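Side-chain contacts in outer membrane protein SusF (Bacteroides thetaiotaomicron, PDB 4FE9), which binds starch at the bacterial cell surface before it is transported into the periplasm for degradation: residues S97-A102 and V109-K114; Q168-D173 and I243-F248. One frame throughout, in Å; residues are numbered along the deposited sequence. Where two conformers were deposited one is given.

Interaction 1 of 2, residues S97-A102 and V109-K114; sequences SVTQEA and VVRELK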
ATOM      1  N   SER A  97      13.144 -14.764 -16.756  1.00 11.87           N
ATOM      2  CA  SER A  97      11.856 -14.840 -16.040  0.50 11.87           C
ATOM      3  C   SER A  97      12.025 -14.826 -14.531  1.00 11.84           C
ATOM      4  O   SER A  97      11.285 -14.163 -13.805  1.00 11.58           O
ATOM      5  CB  SER A  97      11.082 -16.107 -16.465  0.50 12.40           C
ATOM      6  OG  SER A  97      10.549 -15.946 -17.760  0.50 11.56           O
ATOM      7  N   VAL A  98      12.939 -15.630 -14.036  1.00 11.50           N
ATOM      8  CA  VAL A  98      13.084 -15.727 -12.608  1.00 11.55           C
ATOM      9  C   VAL A  98      13.647 -14.409 -12.031  1.00 10.77           C
ATOM     10  O   VAL A  98      13.287 -13.997 -10.923  1.00 11.42           O
ATOM     11  CB  VAL A  98      13.958 -16.970 -12.224  1.00 11.46           C
ATOM     12  CG1 VAL A  98      14.392 -16.881 -10.806  1.00 13.93           C
ATOM     13  CG2 VAL A  98      13.144 -18.261 -12.446  1.00 15.47           C
ATOM     14  N   THR A  99      14.516 -13.740 -12.800  1.00 11.15           N
ATOM     15  CA  THR A  99      15.111 -12.482 -12.363  1.00  9.69           C
ATOM     16  C   THR A  99      14.001 -11.410 -12.216  1.00 10.62           C
ATOM     17  O   THR A  99      13.959 -10.657 -11.221  1.00  8.20           O
ATOM     18  CB  THR A  99      16.205 -11.964 -13.401  1.00 12.03           C
ATOM     19  OG1 THR A  99      17.311 -12.880 -13.437  1.00 14.06           O
ATOM     20  CG2 THR A  99      16.741 -10.578 -12.968  1.00  8.99           C
ATOM     21  N   GLN A 100      13.051 -11.420 -13.153  1.00  9.95           N
ATOM     22  CA  GLN A 100      12.029 -10.370 -13.188  1.00 11.30           C
ATOM     23  C   GLN A 100      10.999 -10.599 -12.075  1.00 11.22           C
ATOM     24  O   GLN A 100      10.694  -9.705 -11.349  1.00 10.94           O
ATOM     25  CB  GLN A 100      11.385 -10.304 -14.587  1.00  9.24           C
ATOM     26  CG  GLN A 100      12.383  -9.884 -15.713  1.00 11.05           C
ATOM     27  CD  GLN A 100      11.706  -9.712 -17.077  1.00 14.33           C
ATOM     28  OE1 GLN A 100      10.603  -9.236 -17.153  1.00 18.14           O
ATOM     29  NE2 GLN A 100      12.428 -10.024 -18.151  1.00 13.21           N
ATOM     30  N   GLU A 101      10.696 -11.855 -11.800  1.00 13.24           N
ATOM     31  CA  GLU A 101       9.915 -12.215 -10.601  1.00 16.30           C
ATOM     32  C   GLU A 101      10.572 -11.837  -9.283  1.00 16.28           C
ATOM     33  O   GLU A 101       9.972 -11.138  -8.472  1.00 17.21           O
ATOM     34  CB  GLU A 101       9.570 -13.695 -10.601  1.00 16.87           C
ATOM     35  CG  GLU A 101       8.661 -14.062 -11.725  1.00 22.27           C
ATOM     36  CD  GLU A 101       7.199 -13.665 -11.448  1.00 50.39           C
ATOM     37  OE1 GLU A 101       6.899 -13.150 -10.325  1.00 46.64           O
ATOM     38  OE2 GLU A 101       6.348 -13.882 -12.353  1.00 57.47           O
ATOM     39  N   ALA A 102      11.832 -12.218  -9.106  1.00 15.45           N
ATOM     40  CA  ALA A 102      12.560 -11.849  -7.902  1.00 15.63           C
ATOM     41  C   ALA A 102      12.448 -10.374  -7.600  1.00 16.53           C
ATOM     42  O   ALA A 102      12.386  -9.993  -6.436  1.00 15.36           O
ATOM     43  CB  ALA A 102      14.012 -12.245  -8.008  1.00 15.46           C
ATOM     44  N   VAL A 109      17.342  -2.848 -15.972  1.00 12.43           N
ATOM     45  CA  VAL A 109      18.377  -2.443 -15.010  1.00 14.91           C
ATOM     46  C   VAL A 109      19.252  -3.691 -14.702  1.00 14.24           C
ATOM     47  O   VAL A 109      18.726  -4.827 -14.618  1.00 13.02           O
ATOM     48  CB  VAL A 109      17.682  -1.965 -13.673  1.00 15.08           C
ATOM     49  CG1 VAL A 109      18.707  -1.761 -12.566  1.00 18.56           C
ATOM     50  CG2 VAL A 109      16.878  -0.659 -13.926  1.00 18.37           C
ATOM     51  N   VAL A 110      20.542  -3.488 -14.441  1.00 14.19           N
ATOM     52  CA  VAL A 110      21.417  -4.629 -14.040  1.00 13.74           C
ATOM     53  C   VAL A 110      21.008  -5.217 -12.669  1.00 12.48           C
ATOM     54  O   VAL A 110      20.995  -4.514 -11.657  1.00 11.87           O
ATOM     55  CB  VAL A 110      22.910  -4.232 -14.017  1.00 15.00           C
ATOM     56  CG1 VAL A 110      23.761  -5.415 -13.603  1.00 14.57           C
ATOM     57  CG2 VAL A 110      23.339  -3.712 -15.391  1.00 14.90           C
ATOM     58  N   ARG A 111      20.570  -6.471 -12.671  1.00 10.70           N
ATOM     59  CA  ARG A 111      20.066  -7.113 -11.445  1.00 10.25           C
ATOM     60  C   ARG A 111      21.076  -8.138 -10.951  1.00 11.10           C
ATOM     61  O   ARG A 111      21.511  -9.000 -11.701  1.00 10.26           O
ATOM     62  CB  ARG A 111      18.723  -7.837 -11.715  1.00 10.00           C
ATOM     63  CG  ARG A 111      17.612  -6.916 -12.204  1.00  7.49           C
ATOM     64  CD  ARG A 111      17.220  -5.923 -11.119  1.00  9.06           C
ATOM     65  NE  ARG A 111      15.956  -5.278 -11.477  1.00 12.11           N
ATOM     66  CZ  ARG A 111      15.465  -4.207 -10.868  1.00 15.62           C
ATOM     67  NH1 ARG A 111      16.163  -3.607  -9.886  1.00  8.84           N
ATOM     68  NH2 ARG A 111      14.267  -3.733 -11.233  1.00 13.06           N
ATOM     69  N   GLU A 112      21.374  -8.089  -9.675  1.00 11.69           N
ATOM     70  CA  GLU A 112      22.219  -9.091  -9.071  1.00 14.40           C
ATOM     71  C   GLU A 112      21.441 -10.394  -8.721  1.00 14.60           C
ATOM     72  O   GLU A 112      20.332 -10.358  -8.179  1.00 12.32           O
ATOM     73  CB  GLU A 112      22.855  -8.543  -7.819  1.00 14.81           C
ATOM     74  CG  GLU A 112      23.620  -9.584  -7.063  1.00 21.24           C
ATOM     75  CD  GLU A 112      24.829  -8.993  -6.353  1.00 43.57           C
ATOM     76  OE1 GLU A 112      24.730  -7.822  -5.903  1.00 43.75           O
ATOM     77  OE2 GLU A 112      25.896  -9.665  -6.325  1.00 47.27           O
ATOM     78  N   LEU A 113      22.064 -11.525  -9.026  1.00 14.88           N
ATOM     79  CA  LEU A 113      21.561 -12.814  -8.633  1.00 14.91           C
ATOM     80  C   LEU A 113      22.632 -13.532  -7.795  1.00 15.52           C
ATOM     81  O   LEU A 113      23.708 -13.839  -8.292  1.00 15.68           O
ATOM     82  CB  LEU A 113      21.266 -13.640  -9.861  1.00 14.47           C
ATOM     83  CG  LEU A 113      20.236 -13.088 -10.850  1.00 17.01           C
ATOM     84  CD1 LEU A 113      20.288 -13.869 -12.161  1.00 19.32           C
ATOM     85  CD2 LEU A 113      18.841 -13.170 -10.204  1.00 12.22           C
ATOM     86  N   LYS A 114      22.254 -13.908  -6.584  1.00 14.52           N
ATOM     87  CA  LYS A 114      23.069 -14.703  -5.725  1.00 15.16           C
ATOM     88  C   LYS A 114      22.642 -16.183  -5.841  1.00 14.11           C
ATOM     89  O   LYS A 114      21.469 -16.502  -5.749  1.00 15.56           O
ATOM     90  CB  LYS A 114      22.948 -14.162  -4.298  1.00 14.17           C
ATOM     91  CG  LYS A 114      23.647 -14.953  -3.223  1.00 21.98           C
ATOM     92  CD  LYS A 114      23.553 -14.192  -1.867  1.00 33.41           C
ATOM     93  CE  LYS A 114      22.868 -15.038  -0.773  1.00 40.76           C
ATOM     94  NZ  LYS A 114      21.376 -15.095  -0.944  1.00 49.96           N
TER
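Thr99 meets Arg111 and Leu113, and its two branches divide the work. The apolar contact belongs to its methyl. Thr99 CG2 lies 3.6 Å from Arg111 CB, with Arg111 CG only slightly farther off. CG2 is anti to the backbone N, which puts it on the aliphatic root of the arginine. The arginine chain then bends at chi2 (-66°) and carries the guanidinium away from Thr99, to Val109. Val109 CB lies 4.2 Å above one face of the guanidinium, over its centre.

The other branch sets a hydroxyl among methyls. Thr99 OG1 is 3.4 Å from Leu113 CD1. It is 3.6 Å from Leu113 CD2, so both methyls of the leucine close on the same oxygen. The two side chains cross at about a right angle. This hydroxyl is buried, but its polar need is met within the helix, where it is hydrogen-bonded to Leu95 O. Cutting the side chain back to an alanine is likely to open a gap between Arg111 CB and the Leu113 methyls and leave Leu95 O without its hydroxyl partner.

No hydrogen bond joins 97-102 to 109-114. Polar links lie around the contact instead. Tyr103 OH, just past the helix, is hydrogen-bonded to Glu112 O on the strand. Gln100 OE1 pairs with Arg106 NE in the connecting loop.

Arg111 and Leu113 point to the helix, while Glu112 between them points away, the alternation of a beta strand. The backbone of Arg111 pairs with that of Leu140, and that of Leu113 with Ile138, both on strand 128-141. Leu140 also touches Thr99. Helix 92-102 thus lies against the start of strand 111-122. It sits in the connection from strand 87-91 to strand 111-122, consistent with the E-to-F crossover of an Ig-like beta sandwich.

Interaction 2 of 2, residues Q168-D173 and I243-F248; sequences QQMKKD and ISFDAF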
ATOM      1  N   GLN A 168     -10.588   5.015 -22.417  1.00 14.62           N
ATOM      2  CA  GLN A 168     -10.544   5.881 -21.261  1.00 15.09           C
ATOM      3  C   GLN A 168      -9.115   6.189 -20.835  1.00 15.35           C
ATOM      4  O   GLN A 168      -8.312   5.272 -20.657  1.00 14.67           O
ATOM      5  CB  GLN A 168     -11.307   5.250 -20.113  1.00 14.46           C
ATOM      6  CG  GLN A 168     -12.840   5.291 -20.338  1.00 18.49           C
ATOM      7  CD  GLN A 168     -13.615   4.663 -19.187  1.00 27.49           C
ATOM      8  OE1 GLN A 168     -13.161   4.683 -18.043  1.00 23.86           O
ATOM      9  NE2 GLN A 168     -14.833   4.182 -19.474  1.00 23.52           N
ATOM     10  N   GLN A 169      -8.785   7.471 -20.695  1.00 14.41           N
ATOM     11  CA  GLN A 169      -7.405   7.856 -20.385  1.00 14.68           C
ATOM     12  C   GLN A 169      -7.057   7.570 -18.937  1.00 13.75           C
ATOM     13  O   GLN A 169      -7.782   7.962 -18.033  1.00 13.43           O
ATOM     14  CB  GLN A 169      -7.124   9.337 -20.697  1.00 14.47           C
ATOM     15  CG  GLN A 169      -5.634   9.629 -20.758  1.00 14.70           C
ATOM     16  CD  GLN A 169      -5.321  11.012 -21.288  1.00 29.53           C
ATOM     17  OE1 GLN A 169      -6.196  11.868 -21.371  1.00 28.49           O
ATOM     18  NE2 GLN A 169      -4.053  11.268 -21.535  1.00 27.84           N
ATOM     19  N   MET A 170      -5.873   7.015 -18.730  1.00 12.15           N
ATOM     20  CA  MET A 170      -5.339   6.813 -17.385  1.00 13.23           C
ATOM     21  C   MET A 170      -4.748   8.112 -16.820  1.00 14.58           C
ATOM     22  O   MET A 170      -4.181   8.896 -17.569  1.00 13.58           O
ATOM     23  CB  MET A 170      -4.257   5.727 -17.429  1.00 13.03           C
ATOM     24  CG  MET A 170      -4.734   4.438 -18.121  1.00 10.59           C
ATOM     25  SD  MET A 170      -3.631   3.028 -17.811  1.00 10.57           S
ATOM     26  CE  MET A 170      -4.051   2.639 -16.104  1.00  6.85           C
ATOM     27  N   LYS A 171      -4.920   8.330 -15.510  1.00 14.87           N
ATOM     28  CA  LYS A 171      -4.352   9.518 -14.830  1.00 18.55           C
ATOM     29  C   LYS A 171      -2.933   9.240 -14.369  1.00 18.93           C
ATOM     30  O   LYS A 171      -2.697   8.308 -13.614  1.00 17.59           O
ATOM     31  CB  LYS A 171      -5.210   9.926 -13.598  1.00 17.34           C
ATOM     32  CG  LYS A 171      -6.642  10.472 -13.955  1.00 24.07           C
ATOM     33  CD  LYS A 171      -6.692  11.030 -15.385  1.00 32.86           C
ATOM     34  CE  LYS A 171      -8.026  11.735 -15.681  1.00 42.03           C
ATOM     35  NZ  LYS A 171      -9.024  11.519 -14.581  1.00 39.66           N
ATOM     36  N   LYS A 172      -2.002  10.102 -14.766  1.00 21.00           N
ATOM     37  CA  LYS A 172      -0.639  10.029 -14.261  1.00 23.34           C
ATOM     38  C   LYS A 172      -0.560  10.513 -12.834  1.00 25.66           C
ATOM     39  O   LYS A 172      -0.856  11.652 -12.557  1.00 25.99           O
ATOM     40  CB  LYS A 172       0.312  10.841 -15.141  1.00 23.25           C
ATOM     41  CG  LYS A 172       1.763  10.659 -14.787  1.00 23.10           C
ATOM     42  CD  LYS A 172       2.643  10.751 -16.001  1.00 35.92           C
ATOM     43  CE  LYS A 172       3.107  12.171 -16.245  1.00 38.47           C
ATOM     44  NZ  LYS A 172       2.109  12.915 -17.024  1.00 42.12           N
ATOM     45  N   ASP A 173      -0.151   9.638 -11.929  1.00 27.97           N
ATOM     46  CA  ASP A 173      -0.039   9.997 -10.529  1.00 32.29           C
ATOM     47  C   ASP A 173       0.874  11.218 -10.317  1.00 33.42           C
ATOM     48  O   ASP A 173       1.888  11.387 -11.012  1.00 33.83           O
ATOM     49  CB  ASP A 173       0.457   8.812  -9.710  1.00 31.95           C
ATOM     50  CG  ASP A 173       0.213   8.990  -8.220  1.00 37.98           C
ATOM     51  OD1 ASP A 173      -0.442   9.994  -7.835  1.00 49.67           O
ATOM     52  OD2 ASP A 173       0.716   8.156  -7.433  1.00 46.25           O
ATOM     53  N   ILE A 243      -7.542   0.313 -11.702  1.00  8.00           N
ATOM     54  CA  ILE A 243      -6.572  -0.367 -12.522  1.00  8.22           C
ATOM     55  C   ILE A 243      -5.291   0.470 -12.492  1.00  9.29           C
ATOM     56  O   ILE A 243      -5.364   1.681 -12.655  1.00  6.83           O
ATOM     57  CB  ILE A 243      -7.042  -0.435 -13.966  1.00  7.48           C
ATOM     58  CG1 ILE A 243      -8.253  -1.346 -14.094  1.00  7.17           C
ATOM     59  CG2 ILE A 243      -5.917  -0.978 -14.880  1.00  8.24           C
ATOM     60  CD1 ILE A 243      -8.873  -1.260 -15.484  1.00  7.48           C
ATOM     61  N   SER A 244      -4.187  -0.129 -12.030  1.00  7.98           N
ATOM     62  CA  SER A 244      -2.903   0.596 -11.947  1.00  9.63           C
ATOM     63  C   SER A 244      -1.889   0.010 -12.879  1.00  9.95           C
ATOM     64  O   SER A 244      -1.758  -1.224 -12.965  1.00 10.57           O
ATOM     65  CB  SER A 244      -2.355   0.572 -10.531  1.00  8.78           C
ATOM     66  OG  SER A 244      -3.241   1.238  -9.659  1.00 12.10           O
ATOM     67  N   PHE A 245      -1.099   0.875 -13.499  1.00  8.47           N
ATOM     68  CA  PHE A 245      -0.116   0.459 -14.497  1.00  9.47           C
ATOM     69  C   PHE A 245       1.208   1.189 -14.211  1.00 11.04           C
ATOM     70  O   PHE A 245       1.246   2.425 -14.179  1.00  9.46           O
ATOM     71  CB  PHE A 245      -0.613   0.823 -15.903  1.00  7.33           C
ATOM     72  CG  PHE A 245       0.451   0.744 -16.962  1.00 10.28           C
ATOM     73  CD1 PHE A 245       1.362  -0.311 -16.975  1.00  8.67           C
ATOM     74  CD2 PHE A 245       0.582   1.759 -17.921  1.00 11.05           C
ATOM     75  CE1 PHE A 245       2.345  -0.392 -17.932  1.00 12.78           C
ATOM     76  CE2 PHE A 245       1.560   1.681 -18.909  1.00 15.18           C
ATOM     77  CZ  PHE A 245       2.480   0.625 -18.890  1.00 12.29           C
ATOM     78  N   ASP A 246       2.240   0.418 -13.863  1.00 11.44           N
ATOM     79  CA  ASP A 246       3.569   0.960 -13.559  1.00 12.23           C
ATOM     80  C   ASP A 246       4.429   0.842 -14.799  1.00 12.09           C
ATOM     81  O   ASP A 246       4.772  -0.274 -15.246  1.00 13.79           O
ATOM     82  CB  ASP A 246       4.165   0.162 -12.383  1.00 10.97           C
ATOM     83  CG  ASP A 246       5.567   0.618 -11.985  1.00 17.33           C
ATOM     84  OD1 ASP A 246       6.298   1.241 -12.826  1.00 16.92           O
ATOM     85  OD2 ASP A 246       5.983   0.233 -10.854  1.00 20.60           O
ATOM     86  N   ALA A 247       4.645   1.956 -15.465  1.00 12.07           N
ATOM     87  CA  ALA A 247       5.276   1.934 -16.765  1.00 12.55           C
ATOM     88  C   ALA A 247       6.817   2.000 -16.660  1.00 13.95           C
ATOM     89  O   ALA A 247       7.507   2.237 -17.669  1.00 13.93           O
ATOM     90  CB  ALA A 247       4.757   3.076 -17.629  1.00 13.47           C
ATOM     91  N   PHE A 248       7.348   1.775 -15.459  1.00 13.28           N
ATOM     92  CA  PHE A 248       8.794   1.616 -15.295  1.00 14.48           C
ATOM     93  C   PHE A 248       9.137   0.147 -15.013  1.00 14.11           C
ATOM     94  O   PHE A 248       9.880  -0.475 -15.778  1.00 13.95           O
ATOM     95  CB  PHE A 248       9.315   2.517 -14.161  1.00 14.57           C
ATOM     96  CG  PHE A 248      10.777   2.297 -13.830  1.00 16.74           C
ATOM     97  CD1 PHE A 248      11.770   2.707 -14.723  1.00 18.67           C
ATOM     98  CD2 PHE A 248      11.145   1.516 -12.722  1.00 21.67           C
ATOM     99  CE1 PHE A 248      13.121   2.443 -14.472  1.00 23.86           C
ATOM    100  CE2 PHE A 248      12.497   1.237 -12.457  1.00 25.71           C
ATOM    101  CZ  PHE A 248      13.494   1.716 -13.341  1.00 18.68           C
TER
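Asp246 OD1 accepts a 2.9 Å hydrogen bond from Phe248 N, met nearly along the C-O axis. This is an Asx turn. The other carboxylate oxygen of Asp246 is hydrogen-bonded to Asn249 ND2. The turn ends strand 241-246, whose preceding residues Ile243 and Phe245 receive Met170.

The contact across the segments is apolar and made by the end of the methionine. Met170 CE lies 3.9 Å from Phe245 CB and 4.3 Å from Ile243 CG2. It also sits 3.8 Å from Ile243 O. The chain bends at its last torsion (chi3 74°), which turns the methyl off its line. Met170 SD approaches the Phe245 ring obliquely, and the two side chains cross at about a right angle.

Strands 168-172 and 241-246 are next-but-one neighbours in the antiparallel sheet of carbohydrate-binding module 1. Strand 179-186 runs between them, and Met170, which also touches its Tyr180, reaches across to the far strand. Tyr153 and Ile155 of strand 153-157 also touch Met170.

Phe245 and Tyr153 stack edge-to-face. Ala247 N lies 4.1 Å above one face of the Phe245 ring, offset toward the rim. Ile243 packs on Phe192, a glucose-binding residue, but its side chain is about 13 Å from the bound glucose.

In the fold
Both interactions are buried and neither has a hydrogen bond between its segments. They share no helix or strand. Interaction 1 joins a helix to a strand close by in the chain, in the N-terminal Ig-like part. Interaction 2 joins two strands far apart in sequence, within carbohydrate-binding module 1. The chemistry differs. A threonine at the helix face brings a hydroxyl into interaction 1, whereas interaction 2 relies on a thioether methyl in a sheet interior. Their centres lie 24 Å apart. The two touch at their margins, Val109 CG2 lying 4.2 Å from Phe248 CZ, a more exposed spot than either contact.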